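Local coordinates for sensor protein, Kinase (Polaromonas sp. JS666, PDB 3GRC) that is probably a sensor histidine kinase protein whose CheY-like receiver domain is phosphorylated in two-component signalling, at residues A[11-16]-A[55-60]; A[37-42]-A[61-66]. All coordinates share one frame; numbering follows the deposited sequence.

Contact 1: residues A[11-16]-A[55-60]; sequences ICEDDP and TVDLNL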
ATOM      1  N   ILE A  11       6.251   0.510   0.748  1.00 14.98           N
ATOM      2  CA  ILE A  11       5.612   0.099   1.988  1.00 16.26           C
ATOM      3  C   ILE A  11       5.459   1.269   2.956  1.00 16.73           C
ATOM      4  O   ILE A  11       6.453   1.815   3.428  1.00 19.09           O
ATOM      5  CB  ILE A  11       6.453  -0.971   2.716  1.00 14.85           C
ATOM      6  CG1 ILE A  11       6.689  -2.166   1.803  1.00 14.02           C
ATOM      7  CG2 ILE A  11       5.771  -1.373   4.018  1.00 13.00           C
ATOM      8  CD1 ILE A  11       7.667  -3.158   2.377  1.00 12.37           C
ATOM      9  N   CYS A  12       4.225   1.647   3.256  1.00 18.12           N
ATOM     10  CA  CYS A  12       3.976   2.727   4.200  1.00 18.71           C
ATOM     11  C   CYS A  12       3.370   2.051   5.414  1.00 20.31           C
ATOM     12  O   CYS A  12       2.189   1.665   5.406  1.00 19.92           O
ATOM     13  CB  CYS A  12       3.004   3.748   3.614  1.00 21.54           C
ATOM     14  SG  CYS A  12       2.544   5.108   4.703  1.00 25.21           S
ATOM     15  N   GLU A  13       4.186   1.905   6.456  1.00 19.25           N
ATOM     16  CA  GLU A  13       3.763   1.226   7.671  1.00 19.34           C
ATOM     17  C   GLU A  13       4.360   1.874   8.910  1.00 20.00           C
ATOM     18  O   GLU A  13       5.558   2.137   8.982  1.00 18.10           O
ATOM     19  CB  GLU A  13       4.173  -0.254   7.583  1.00 19.25           C
ATOM     20  CG  GLU A  13       4.123  -1.064   8.889  1.00 20.02           C
ATOM     21  CD  GLU A  13       2.728  -1.221   9.465  1.00 19.68           C
ATOM     22  OE1 GLU A  13       1.853  -1.776   8.781  1.00 22.25           O
ATOM     23  OE2 GLU A  13       2.511  -0.794  10.608  1.00 25.73           O
ATOM     24  N   ASP A  14       3.502   2.136   9.878  1.00 19.10           N
ATOM     25  CA  ASP A  14       3.912   2.749  11.125  1.00 21.25           C
ATOM     26  C   ASP A  14       4.743   1.828  12.031  1.00 20.76           C
ATOM     27  O   ASP A  14       5.646   2.287  12.727  1.00 22.89           O
ATOM     28  CB  ASP A  14       2.675   3.227  11.891  1.00 21.89           C
ATOM     29  CG  ASP A  14       3.024   3.841  13.233  1.00 24.98           C
ATOM     30  OD1 ASP A  14       3.688   4.891  13.257  1.00 25.30           O
ATOM     31  OD2 ASP A  14       2.646   3.264  14.270  1.00 30.05           O
ATOM     32  N   ASP A  15       4.440   0.534  12.020  1.00 19.41           N
ATOM     33  CA  ASP A  15       5.138  -0.434  12.870  1.00 18.80           C
ATOM     34  C   ASP A  15       6.417  -0.982  12.210  1.00 18.06           C
ATOM     35  O   ASP A  15       6.363  -1.662  11.184  1.00 17.89           O
ATOM     36  CB  ASP A  15       4.176  -1.582  13.210  1.00 22.30           C
ATOM     37  CG  ASP A  15       4.704  -2.510  14.311  1.00 24.73           C
ATOM     38  OD1 ASP A  15       5.884  -2.915  14.261  1.00 24.16           O
ATOM     39  OD2 ASP A  15       3.917  -2.851  15.222  1.00 27.38           O
ATOM     40  N   PRO A  16       7.583  -0.701  12.806  1.00 18.64           N
ATOM     41  CA  PRO A  16       8.890  -1.149  12.301  1.00 17.97           C
ATOM     42  C   PRO A  16       8.939  -2.654  12.002  1.00 15.69           C
ATOM     43  O   PRO A  16       9.432  -3.070  10.949  1.00 13.49           O
ATOM     44  CB  PRO A  16       9.853  -0.748  13.426  1.00 18.62           C
ATOM     45  CG  PRO A  16       9.202   0.442  14.014  1.00 20.08           C
ATOM     46  CD  PRO A  16       7.744   0.047  14.063  1.00 18.43           C
ATOM     47  N   THR A  55       1.619  -0.342  -0.394  1.00 20.02           N
ATOM     48  CA  THR A  55       0.825  -1.034   0.611  1.00 19.74           C
ATOM     49  C   THR A  55       0.602   0.061   1.641  1.00 19.63           C
ATOM     50  O   THR A  55       1.530   0.812   1.970  1.00 19.32           O
ATOM     51  CB  THR A  55       1.569  -2.229   1.258  1.00 19.40           C
ATOM     52  OG1 THR A  55       2.684  -1.762   2.025  1.00 17.58           O
ATOM     53  CG2 THR A  55       2.057  -3.178   0.184  1.00 21.66           C
ATOM     54  N   VAL A  56      -0.624   0.162   2.144  1.00 19.37           N
ATOM     55  CA  VAL A  56      -0.948   1.199   3.109  1.00 19.05           C
ATOM     56  C   VAL A  56      -1.546   0.747   4.428  1.00 19.79           C
ATOM     57  O   VAL A  56      -2.531   0.015   4.477  1.00 19.21           O
ATOM     58  CB  VAL A  56      -1.914   2.223   2.497  1.00 21.83           C
ATOM     59  CG1 VAL A  56      -2.272   3.296   3.526  1.00 22.03           C
ATOM     60  CG2 VAL A  56      -1.283   2.836   1.270  1.00 26.04           C
ATOM     61  N   ASP A  57      -0.934   1.216   5.501  1.00 21.13           N
ATOM     62  CA  ASP A  57      -1.392   0.936   6.849  1.00 23.66           C
ATOM     63  C   ASP A  57      -2.445   2.005   7.128  1.00 26.13           C
ATOM     64  O   ASP A  57      -2.197   3.191   6.928  1.00 26.84           O
ATOM     65  CB  ASP A  57      -0.220   1.086   7.820  1.00 23.67           C
ATOM     66  CG  ASP A  57      -0.627   0.904   9.271  1.00 28.82           C
ATOM     67  OD1 ASP A  57      -1.780   0.481   9.534  1.00 27.50           O
ATOM     68  OD2 ASP A  57       0.231   1.175  10.153  1.00 33.09           O
ATOM     69  N   LEU A  58      -3.618   1.594   7.579  1.00 28.06           N
ATOM     70  CA  LEU A  58      -4.676   2.544   7.865  1.00 32.24           C
ATOM     71  C   LEU A  58      -4.401   3.394   9.104  1.00 35.40           C
ATOM     72  O   LEU A  58      -4.791   4.558   9.163  1.00 34.98           O
ATOM     73  CB  LEU A  58      -5.993   1.802   8.028  1.00 32.03           C
ATOM     74  CG  LEU A  58      -7.069   2.076   6.979  1.00 36.21           C
ATOM     75  CD1 LEU A  58      -6.489   1.988   5.575  1.00 35.38           C
ATOM     76  CD2 LEU A  58      -8.198   1.080   7.167  1.00 35.16           C
ATOM     77  N   ASN A  59      -3.707   2.821  10.081  1.00 38.73           N
ATOM     78  CA  ASN A  59      -3.406   3.529  11.326  1.00 42.70           C
ATOM     79  C   ASN A  59      -2.049   4.228  11.364  1.00 44.23           C
ATOM     80  O   ASN A  59      -1.129   3.769  12.038  1.00 44.48           O
ATOM     81  CB  ASN A  59      -3.504   2.553  12.495  1.00 44.61           C
ATOM     82  CG  ASN A  59      -4.869   1.901  12.591  1.00 47.64           C
ATOM     83  OD1 ASN A  59      -5.873   2.571  12.838  1.00 50.74           O
ATOM     84  ND2 ASN A  59      -4.917   0.590  12.382  1.00 48.64           N
ATOM     85  N   LEU A  60      -1.928   5.342  10.653  1.00 45.42           N
ATOM     86  CA  LEU A  60      -0.675   6.094  10.624  1.00 47.12           C
ATOM     87  C   LEU A  60      -0.708   7.255  11.619  1.00 49.45           C
ATOM     88  O   LEU A  60      -1.775   7.771  11.949  1.00 48.23           O
ATOM     89  CB  LEU A  60      -0.423   6.636   9.222  1.00 44.71           C
ATOM     90  CG  LEU A  60      -0.439   5.594   8.111  1.00 43.39           C
ATOM     91  CD1 LEU A  60      -0.410   6.293   6.768  1.00 40.73           C
ATOM     92  CD2 LEU A  60       0.742   4.648   8.279  1.00 41.18           C
TER
HETATM   93  O   HOH W   1       2.125  -1.029   4.451  1.00 19.13           O

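Contact 2: residues A[37-42]-A[61-66]; sequences HSAAQA and PDQDGV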
ATOM      1  N   HIS A  37       7.549   5.232   7.084  1.00 21.91           N
ATOM      2  CA  HIS A  37       6.650   5.108   8.224  1.00 22.63           C
ATOM      3  C   HIS A  37       5.543   6.140   8.416  1.00 23.00           C
ATOM      4  O   HIS A  37       4.895   6.152   9.469  1.00 24.99           O
ATOM      5  CB  HIS A  37       7.491   5.015   9.498  1.00 22.44           C
ATOM      6  CG  HIS A  37       8.373   6.198   9.736  1.00 25.34           C
ATOM      7  ND1 HIS A  37       7.905   7.397  10.238  1.00 27.36           N
ATOM      8  CD2 HIS A  37       9.700   6.384   9.524  1.00 26.46           C
ATOM      9  CE1 HIS A  37       8.896   8.259  10.324  1.00 26.06           C
ATOM     10  NE2 HIS A  37      10.001   7.665   9.895  1.00 27.00           N
ATOM     11  N   SER A  38       5.312   6.992   7.420  1.00 19.95           N
ATOM     12  CA  SER A  38       4.266   8.001   7.544  1.00 20.48           C
ATOM     13  C   SER A  38       3.739   8.449   6.192  1.00 20.89           C
ATOM     14  O   SER A  38       4.379   8.239   5.157  1.00 21.53           O
ATOM     15  CB  SER A  38       4.775   9.228   8.307  1.00 20.00           C
ATOM     16  OG  SER A  38       5.561  10.057   7.461  1.00 21.23           O
ATOM     17  N   ALA A  39       2.564   9.074   6.218  1.00 22.12           N
ATOM     18  CA  ALA A  39       1.922   9.573   5.011  1.00 23.82           C
ATOM     19  C   ALA A  39       2.797  10.605   4.309  1.00 25.24           C
ATOM     20  O   ALA A  39       2.912  10.601   3.081  1.00 27.67           O
ATOM     21  CB  ALA A  39       0.564  10.179   5.353  1.00 23.24           C
ATOM     22  N   ALA A  40       3.421  11.476   5.097  1.00 26.56           N
ATOM     23  CA  ALA A  40       4.282  12.521   4.560  1.00 26.33           C
ATOM     24  C   ALA A  40       5.440  11.879   3.795  1.00 27.43           C
ATOM     25  O   ALA A  40       5.712  12.240   2.640  1.00 27.44           O
ATOM     26  CB  ALA A  40       4.811  13.395   5.697  1.00 26.06           C
ATOM     27  N   GLN A  41       6.113  10.926   4.441  1.00 25.10           N
ATOM     28  CA  GLN A  41       7.222  10.228   3.812  1.00 25.61           C
ATOM     29  C   GLN A  41       6.768   9.510   2.552  1.00 25.54           C
ATOM     30  O   GLN A  41       7.489   9.475   1.556  1.00 24.81           O
ATOM     31  CB  GLN A  41       7.832   9.206   4.755  1.00 25.84           C
ATOM     32  CG  GLN A  41       8.646   9.781   5.870  1.00 25.91           C
ATOM     33  CD  GLN A  41       9.557   8.733   6.464  1.00 28.24           C
ATOM     34  OE1 GLN A  41       9.162   7.574   6.609  1.00 28.39           O
ATOM     35  NE2 GLN A  41      10.783   9.128   6.812  1.00 23.73           N
ATOM     36  N   ALA A  42       5.570   8.937   2.597  1.00 24.37           N
ATOM     37  CA  ALA A  42       5.056   8.231   1.440  1.00 25.85           C
ATOM     38  C   ALA A  42       4.844   9.205   0.273  1.00 26.65           C
ATOM     39  O   ALA A  42       5.219   8.914  -0.862  1.00 24.94           O
ATOM     40  CB  ALA A  42       3.760   7.517   1.794  1.00 24.14           C
ATOM     41  N   PRO A  61       0.471   7.690  12.096  1.00 52.66           N
ATOM     42  CA  PRO A  61       0.581   8.798  13.058  1.00 54.26           C
ATOM     43  C   PRO A  61       0.006  10.126  12.550  1.00 54.37           C
ATOM     44  O   PRO A  61      -1.057  10.549  13.004  1.00 54.52           O
ATOM     45  CB  PRO A  61       2.085   8.873  13.331  1.00 54.47           C
ATOM     46  CG  PRO A  61       2.689   8.406  12.026  1.00 54.99           C
ATOM     47  CD  PRO A  61       1.806   7.231  11.663  1.00 53.85           C
ATOM     48  N   ASP A  62       0.703  10.768  11.611  1.00 55.03           N
ATOM     49  CA  ASP A  62       0.259  12.047  11.042  1.00 55.80           C
ATOM     50  C   ASP A  62      -1.137  11.995  10.406  1.00 55.82           C
ATOM     51  O   ASP A  62      -2.136  12.293  11.061  1.00 56.59           O
ATOM     52  CB  ASP A  62       1.293  12.590  10.018  1.00 56.27           C
ATOM     53  CG  ASP A  62       1.724  11.555   8.959  1.00 56.63           C
ATOM     54  OD1 ASP A  62       1.107  10.470   8.843  1.00 56.99           O
ATOM     55  OD2 ASP A  62       2.699  11.845   8.223  1.00 54.80           O
ATOM     56  N   GLN A  63      -1.201  11.631   9.128  1.00 55.00           N
ATOM     57  CA  GLN A  63      -2.471  11.520   8.423  1.00 53.38           C
ATOM     58  C   GLN A  63      -2.825  10.048   8.392  1.00 51.45           C
ATOM     59  O   GLN A  63      -1.941   9.203   8.237  1.00 51.19           O
ATOM     60  CB  GLN A  63      -2.341  11.982   6.975  1.00 55.58           C
ATOM     61  CG  GLN A  63      -1.663  13.311   6.757  1.00 58.06           C
ATOM     62  CD  GLN A  63      -1.320  13.525   5.294  1.00 59.39           C
ATOM     63  OE1 GLN A  63      -2.180  13.414   4.420  1.00 59.68           O
ATOM     64  NE2 GLN A  63      -0.056  13.827   5.021  1.00 60.28           N
ATOM     65  N   ASP A  64      -4.106   9.725   8.526  1.00 48.14           N
ATOM     66  CA  ASP A  64      -4.485   8.325   8.466  1.00 46.36           C
ATOM     67  C   ASP A  64      -4.396   7.814   7.030  1.00 42.90           C
ATOM     68  O   ASP A  64      -4.314   8.590   6.082  1.00 42.20           O
ATOM     69  CB  ASP A  64      -5.891   8.108   9.022  1.00 48.43           C
ATOM     70  CG  ASP A  64      -6.896   9.056   8.442  1.00 50.53           C
ATOM     71  OD1 ASP A  64      -7.073   9.062   7.203  1.00 51.56           O
ATOM     72  OD2 ASP A  64      -7.514   9.799   9.236  1.00 52.94           O
ATOM     73  N   GLY A  65      -4.415   6.498   6.888  1.00 40.87           N
ATOM     74  CA  GLY A  65      -4.311   5.879   5.584  1.00 37.48           C
ATOM     75  C   GLY A  65      -5.282   6.331   4.517  1.00 35.26           C
ATOM     76  O   GLY A  65      -4.877   6.507   3.375  1.00 35.05           O
ATOM     77  N   VAL A  66      -6.553   6.516   4.857  1.00 34.40           N
ATOM     78  CA  VAL A  66      -7.515   6.933   3.842  1.00 35.75           C
ATOM     79  C   VAL A  66      -7.206   8.337   3.328  1.00 35.21           C
ATOM     80  O   VAL A  66      -7.430   8.637   2.159  1.00 35.72           O
ATOM     81  CB  VAL A  66      -8.965   6.870   4.372  1.00 36.84           C
ATOM     82  CG1 VAL A  66      -9.931   7.347   3.295  1.00 36.94           C
ATOM     83  CG2 VAL A  66      -9.309   5.431   4.770  1.00 35.28           C
TER

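Contact 1: residues A[11-16]-A[55-60]
Cys12 holds strand 53-56 through both its backbone groups: its N donates to Thr55 O at 3.1 Å and its O accepts from Asp57 N at 3.2 Å. The same Cys12 O accepts from a water at 2.9 Å, which is also hydrogen-bonded to Thr55 OG1. Past the strand ends, acidic residues gather. Asp57 OD2 takes a weak hydrogen bond of 3.4 Å from Asp14 N, while Glu13 OE2 stands only 3.0 Å from Asp57 OD2, two acceptors with no hydrogen bond between them, the side chains crossing at a slant and the carboxylate planes 24° apart; Lys110 probably offsets the like charges. Glu13 is turned in by a bend of its chain (chi2 65°) and is held at both oxygens: OE2 accepts from Asp15 N at 2.7 Å through its anti lone pair, and OE1 forms a salt bridge with Lys110. Asp57 OD1 closes an Asx turn with Asn59 N, which approaches from above the carboxylate plane, and also bonds Ser87. With an alanine in place of Glu13, Lys110 would probably lose a carboxylate mate and Asp15 N the acceptor that steadies the turn into helix 16-28. Away from the acids, on the sheet face of Cys12 and Val56, Cys12 SG meets Leu60 CD1 at 3.8 Å; on the other face Ile11 lies alongside Thr55, its CG2 3.7 Å from OG1. Acids at two strand ends with a lysine beside them match the phosphorylation pocket of CheY-like receivers, where Asp57 would be the phosphoacceptor and Glu13 and Asp14 the acidic pair that usually helps hold magnesium.

Contact 2: residues A[37-42]-A[61-66]
Asp62 sets its carboxylate across the N-terminal end of helix 39-48, bridging two elements of the CheY-like alternating beta-alpha fold: this helix and the loop that leads from strand 53-56 to helix 65-73. Its two oxygens divide the work. OD2 accepts from Ala40 N at 3.2 Å, met on the syn side but 27° out of the carboxylate plane, and OD1 takes a weaker bond from Ala39 N at 3.3 Å. A chi1 of 50° places CG between the backbone N and the carbonyl carbon of Asp62, which also lets OD1 receive a weak bond from the next amide, Gln63 N. The N-terminal end of the helix would be expected to favour this negative charge. Beside the carboxylate, Gln63 runs its extended chain past the methyl of Ala39, with CB 3.8 Å and NE2 3.7 Å from Ala39 CB. Leu68 of helix 65-73 also packs on Ala39, while Pro61 CD rests against His37 O. Ser38 CB abuts Asp62 OD2 at 3.3 Å, and Ser38, the N-cap residue, accepts through OG a nearly straight bond from Gln41 N, 3.2 Å long at 172°.

Overall arrangement
The segments alternate along the chain, 11-16, 37-42, 55-60 and 61-66, and the last two are continuous, so one loop after strand 53-56 serves both contacts. Their centres lie 7 Å apart on one side of the chain's centre. Contact 1 pairs adjacent strands 8-12 and 53-56 of the five-stranded parallel sheet; contact 2 ties the start of helix 39-48 to the approach to helix 65-73. They meet directly: Leu58 O and Gly65 N, 3.0 Å apart, probably form a hydrogen bond, and Cys12 SG packs on Ser38 O. The putative phosphorylation pocket thus shares its loop with the place where helices 39-48 and 65-73 meet.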